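PDB 3BKN: bacterioferritin from Mycobacterium smegmatis str. MC2 155, which probably stores iron, oxidising Fe(2+) with dioxygen at a di-nuclear centre and laying down the Fe(3+) mineral inside a haem-binding shell of 24 subunits. Local coordinates for residues A[43-46]-A[47-51]. Sequence-based numbering, arbitrary orientation.
Sequences HTRA and ESFEE. With ZN (zinc ion), chain M; ZN (zinc ion), chain N; HEM (protoporphyrin IX containing Fe), chain T.
Arg-45 and Phe-49 meet one turn apart on helix 38-64 of the ferritin four-helix bundle, on the side that faces the haem. Phe-49 CZ lies over one face of the guanidinium with the two planes 89° apart, so the ring points its edge at that face; Arg-45 NE comes within 3.5 Å of Phe-49 CE2. The arginine chain, with CG anti to the backbone N (chi1 -166°) and extended to NE, slants across the edge of the Phe-49 ring and sets NH2 in its plane, 3.6 Å from the haem methyl CMA. Phe-49 CE1 is 3.4 Å from haem C2A, and with the NH2-CMA approach both residues line the haem pocket. Arg-45 NH1 then forms a salt bridge with Glu-56 OE2 of the second subunit, tying this pocket wall to the probable haem-sharing dimer partner. Backbone i to i+4 hydrogen bonds set the spacing: Phe-49 N donates to Arg-45 O at 3.1 Å, and Ser-48 N to Thr-44 O at 3.0 Å. Ser-48 OG is hydrogen-bonded to Ile-22 O and Thr-44 OG1 to Gln-32 OE1, fastening this helix to helix 5-34. Glu-51 bridges the di-nuclear site, OE1 and OE2 each about 2.0 Å from a different zinc ion.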
ATOM      1  N   HIS A  43      -4.235 -38.627   8.978  1.00 46.45           N
ATOM      2  CA  HIS A  43      -3.930 -38.700  10.391  1.00 46.37           C
ATOM      3  C   HIS A  43      -2.876 -39.760  10.699  1.00 45.86           C
ATOM      4  O   HIS A  43      -1.960 -39.514  11.462  1.00 46.09           O
ATOM      5  CB  HIS A  43      -5.166 -38.961  11.232  1.00 47.97           C
ATOM      6  CG  HIS A  43      -4.937 -38.706  12.681  1.00 53.04           C
ATOM      7  ND1 HIS A  43      -4.362 -39.639  13.518  1.00 56.64           N
ATOM      8  CD2 HIS A  43      -5.134 -37.596  13.437  1.00 55.28           C
ATOM      9  CE1 HIS A  43      -4.233 -39.126  14.733  1.00 57.16           C
ATOM     10  NE2 HIS A  43      -4.694 -37.888  14.712  1.00 56.34           N
ATOM     11  N   THR A  44      -2.991 -40.941  10.097  1.00 44.52           N
ATOM     12  CA  THR A  44      -2.041 -42.007  10.336  1.00 43.20           C
ATOM     13  C   THR A  44      -0.638 -41.592   9.841  1.00 43.43           C
ATOM     14  O   THR A  44       0.370 -41.873  10.478  1.00 42.98           O
ATOM     15  CB  THR A  44      -2.535 -43.326   9.670  1.00 42.47           C
ATOM     16  OG1 THR A  44      -3.867 -43.611  10.094  1.00 41.69           O
ATOM     17  CG2 THR A  44      -1.681 -44.528  10.024  1.00 40.79           C
ATOM     18  N   ARG A  45      -0.584 -40.918   8.698  1.00 43.67           N
ATOM     19  CA  ARG A  45       0.670 -40.452   8.145  1.00 43.70           C
ATOM     20  C   ARG A  45       1.317 -39.522   9.153  1.00 44.31           C
ATOM     21  O   ARG A  45       2.489 -39.686   9.482  1.00 45.47           O
ATOM     22  CB  ARG A  45       0.437 -39.786   6.795  1.00 43.16           C
ATOM     23  CG  ARG A  45       1.642 -39.517   5.924  1.00 43.34           C
ATOM     24  CD  ARG A  45       1.294 -38.346   4.960  1.00 44.53           C
ATOM     25  NE  ARG A  45       2.428 -37.793   4.213  1.00 43.27           N
ATOM     26  CZ  ARG A  45       3.091 -38.470   3.277  1.00 43.48           C
ATOM     27  NH1 ARG A  45       2.759 -39.723   3.005  1.00 44.01           N
ATOM     28  NH2 ARG A  45       4.117 -37.919   2.647  1.00 43.08           N
ATOM     29  N   ALA A  46       0.560 -38.577   9.695  1.00 44.69           N
ATOM     30  CA  ALA A  46       1.110 -37.660  10.697  1.00 44.77           C
ATOM     31  C   ALA A  46       1.662 -38.425  11.886  1.00 45.64           C
ATOM     32  O   ALA A  46       2.725 -38.121  12.350  1.00 47.11           O
ATOM     33  CB  ALA A  46       0.080 -36.648  11.122  1.00 43.62           C
ATOM     34  N   GLU A  47       0.969 -39.452  12.361  1.00 46.07           N
ATOM     35  CA  GLU A  47       1.508 -40.276  13.437  0.50 46.39           C
ATOM     36  C   GLU A  47       2.886 -40.862  13.078  1.00 46.49           C
ATOM     37  O   GLU A  47       3.811 -40.878  13.909  1.00 46.34           O
ATOM     38  CB  GLU A  47       0.500 -41.344  13.863  0.50 46.05           C
ATOM     39  CG  GLU A  47      -0.870 -40.758  14.260  0.50 47.10           C
ATOM     40  CD  GLU A  47      -0.863 -40.083  15.628  0.50 48.90           C
ATOM     41  OE1 GLU A  47       0.237 -39.761  16.118  0.50 48.78           O
ATOM     42  OE2 GLU A  47      -1.954 -39.883  16.221  0.50 49.55           O
ATOM     43  N   SER A  48       3.029 -41.312  11.842  1.00 46.39           N
ATOM     44  CA  SER A  48       4.301 -41.774  11.305  1.00 46.37           C
ATOM     45  C   SER A  48       5.421 -40.716  11.425  1.00 46.40           C
ATOM     46  O   SER A  48       6.543 -41.036  11.825  1.00 45.47           O
ATOM     47  CB  SER A  48       4.114 -42.150   9.828  1.00 46.68           C
ATOM     48  OG  SER A  48       5.180 -42.955   9.415  1.00 48.66           O
ATOM     49  N   PHE A  49       5.132 -39.456  11.071  1.00 46.85           N
ATOM     50  CA  PHE A  49       6.156 -38.414  11.138  1.00 47.54           C
ATOM     51  C   PHE A  49       6.549 -38.114  12.586  1.00 47.06           C
ATOM     52  O   PHE A  49       7.701 -37.837  12.885  1.00 46.55           O
ATOM     53  CB  PHE A  49       5.718 -37.162  10.410  1.00 49.03           C
ATOM     54  CG  PHE A  49       5.581 -37.331   8.946  1.00 51.59           C
ATOM     55  CD1 PHE A  49       6.503 -38.037   8.228  1.00 54.57           C
ATOM     56  CD2 PHE A  49       4.548 -36.732   8.260  1.00 55.37           C
ATOM     57  CE1 PHE A  49       6.392 -38.178   6.850  1.00 54.86           C
ATOM     58  CE2 PHE A  49       4.436 -36.875   6.876  1.00 56.10           C
ATOM     59  CZ  PHE A  49       5.384 -37.612   6.181  1.00 53.30           C
ATOM     60  N   GLU A  50       5.586 -38.194  13.485  1.00 47.36           N
ATOM     61  CA  GLU A  50       5.878 -38.025  14.893  1.00 48.97           C
ATOM     62  C   GLU A  50       6.827 -39.098  15.358  1.00 48.46           C
ATOM     63  O   GLU A  50       7.703 -38.799  16.139  1.00 50.49           O
ATOM     64  CB  GLU A  50       4.605 -38.012  15.755  1.00 50.05           C
ATOM     65  CG  GLU A  50       4.491 -36.696  16.584  1.00 52.45           C
ATOM     66  CD  GLU A  50       3.501 -36.757  17.735  0.50 52.73           C
ATOM     67  OE1 GLU A  50       2.280 -36.547  17.483  0.50 53.43           O
ATOM     68  OE2 GLU A  50       3.964 -36.986  18.883  0.50 52.90           O
ATOM     69  N   GLU A  51       6.690 -40.328  14.862  1.00 47.23           N
ATOM     70  CA  GLU A  51       7.647 -41.356  15.191  1.00 46.70           C
ATOM     71  C   GLU A  51       8.991 -41.073  14.597  1.00 46.66           C
ATOM     72  O   GLU A  51       9.994 -41.299  15.253  1.00 46.76           O
ATOM     73  CB  GLU A  51       7.190 -42.728  14.779  1.00 44.75           C
ATOM     74  CG  GLU A  51       5.933 -43.135  15.416  1.00 46.97           C
ATOM     75  CD  GLU A  51       5.899 -43.004  16.937  1.00 49.95           C
ATOM     76  OE1 GLU A  51       6.937 -42.708  17.569  1.00 51.74           O
ATOM     77  OE2 GLU A  51       4.806 -43.176  17.517  1.00 50.45           O
TER
HETATM   78 ZN    ZN M 201       7.382 -42.603  19.468  1.00 39.97          ZN
HETATM   79 ZN    ZN N 202       3.577 -43.099  19.138  1.00 53.42          ZN
HETATM   80  CHA HEM T 301      10.211 -37.057   6.423  0.50 43.55           C
HETATM   81  CHB HEM T 301       8.950 -41.365   4.539  0.50 43.67           C
HETATM   82  CHC HEM T 301      11.924 -43.523   7.674  0.50 42.56           C
HETATM   83  CHD HEM T 301      13.088 -39.256   9.700  0.50 43.82           C
HETATM   84  C1A HEM T 301       9.606 -38.060   5.543  0.50 43.85           C
HETATM   85  C2A HEM T 301       8.714 -37.689   4.451  0.50 44.02           C
HETATM   86  C3A HEM T 301       8.347 -38.980   3.900  0.50 43.44           C
HETATM   87  C4A HEM T 301       9.071 -39.927   4.747  0.50 43.68           C
HETATM   88  CMA HEM T 301       7.443 -39.286   2.749  0.50 43.35           C
HETATM   89  CAA HEM T 301       8.298 -36.317   4.009  0.50 46.48           C
HETATM   90  CBA HEM T 301       9.530 -35.424   4.045  0.50 52.91           C
HETATM   91  CGA HEM T 301       9.794 -34.713   2.739  0.50 58.37           C
HETATM   92  O1A HEM T 301      10.321 -35.348   1.805  0.50 61.05           O
HETATM   93  O2A HEM T 301       9.495 -33.505   2.649  0.50 58.39           O
HETATM   94  C1B HEM T 301       9.655 -42.403   5.269  0.50 42.79           C
HETATM   95  C2B HEM T 301       9.520 -43.817   4.913  0.50 42.11           C
HETATM   96  C3B HEM T 301      10.436 -44.373   5.885  0.50 42.17           C
HETATM   97  C4B HEM T 301      10.953 -43.330   6.611  0.50 42.20           C
HETATM   98  CMB HEM T 301       8.684 -44.469   3.856  0.50 42.45           C
HETATM   99  CAB HEM T 301      10.738 -45.804   6.056  0.50 43.02           C
HETATM  100  CBB HEM T 301      10.464 -46.405   7.199  0.50 43.21           C
HETATM  101  C1C HEM T 301      12.568 -42.549   8.535  0.50 42.61           C
HETATM  102  C2C HEM T 301      13.535 -42.946   9.568  0.50 42.98           C
HETATM  103  C3C HEM T 301      13.882 -41.678  10.159  0.50 43.13           C
HETATM  104  C4C HEM T 301      13.091 -40.690   9.411  0.50 43.92           C
HETATM  105  CMC HEM T 301      14.074 -44.279   9.970  0.50 43.46           C
HETATM  106  CAC HEM T 301      14.840 -41.536  11.271  0.50 41.82           C
HETATM  107  CBC HEM T 301      14.900 -40.407  11.913  0.50 40.72           C
HETATM  108  C1D HEM T 301      12.341 -38.237   8.973  0.50 43.06           C
HETATM  109  C2D HEM T 301      12.462 -36.830   9.299  0.50 43.05           C
HETATM  110  C3D HEM T 301      11.597 -36.231   8.294  0.50 43.23           C
HETATM  111  C4D HEM T 301      11.112 -37.283   7.567  0.50 43.22           C
HETATM  112  CMD HEM T 301      13.280 -36.202  10.391  0.50 43.21           C
HETATM  113  CAD HEM T 301      11.283 -34.780   8.107  0.50 45.75           C
HETATM  114  CBD HEM T 301      10.937 -34.203   9.468  0.50 51.37           C
HETATM  115  CGD HEM T 301       9.493 -33.789   9.560  0.50 55.86           C
HETATM  116  O1D HEM T 301       8.789 -34.298  10.451  0.50 56.88           O
HETATM  117  O2D HEM T 301       9.064 -32.948   8.757  0.50 57.37           O
HETATM  118  NA  HEM T 301       9.805 -39.374   5.719  0.50 43.69           N
HETATM  119  NB  HEM T 301      10.510 -42.136   6.263  0.50 42.32           N
HETATM  120  NC  HEM T 301      12.316 -41.242   8.453  0.50 43.42           N
HETATM  121  ND  HEM T 301      11.548 -38.498   7.929  0.50 42.87           N
HETATM  122 FE   HEM T 301      11.022 -40.307   7.109  0.50 42.26          FE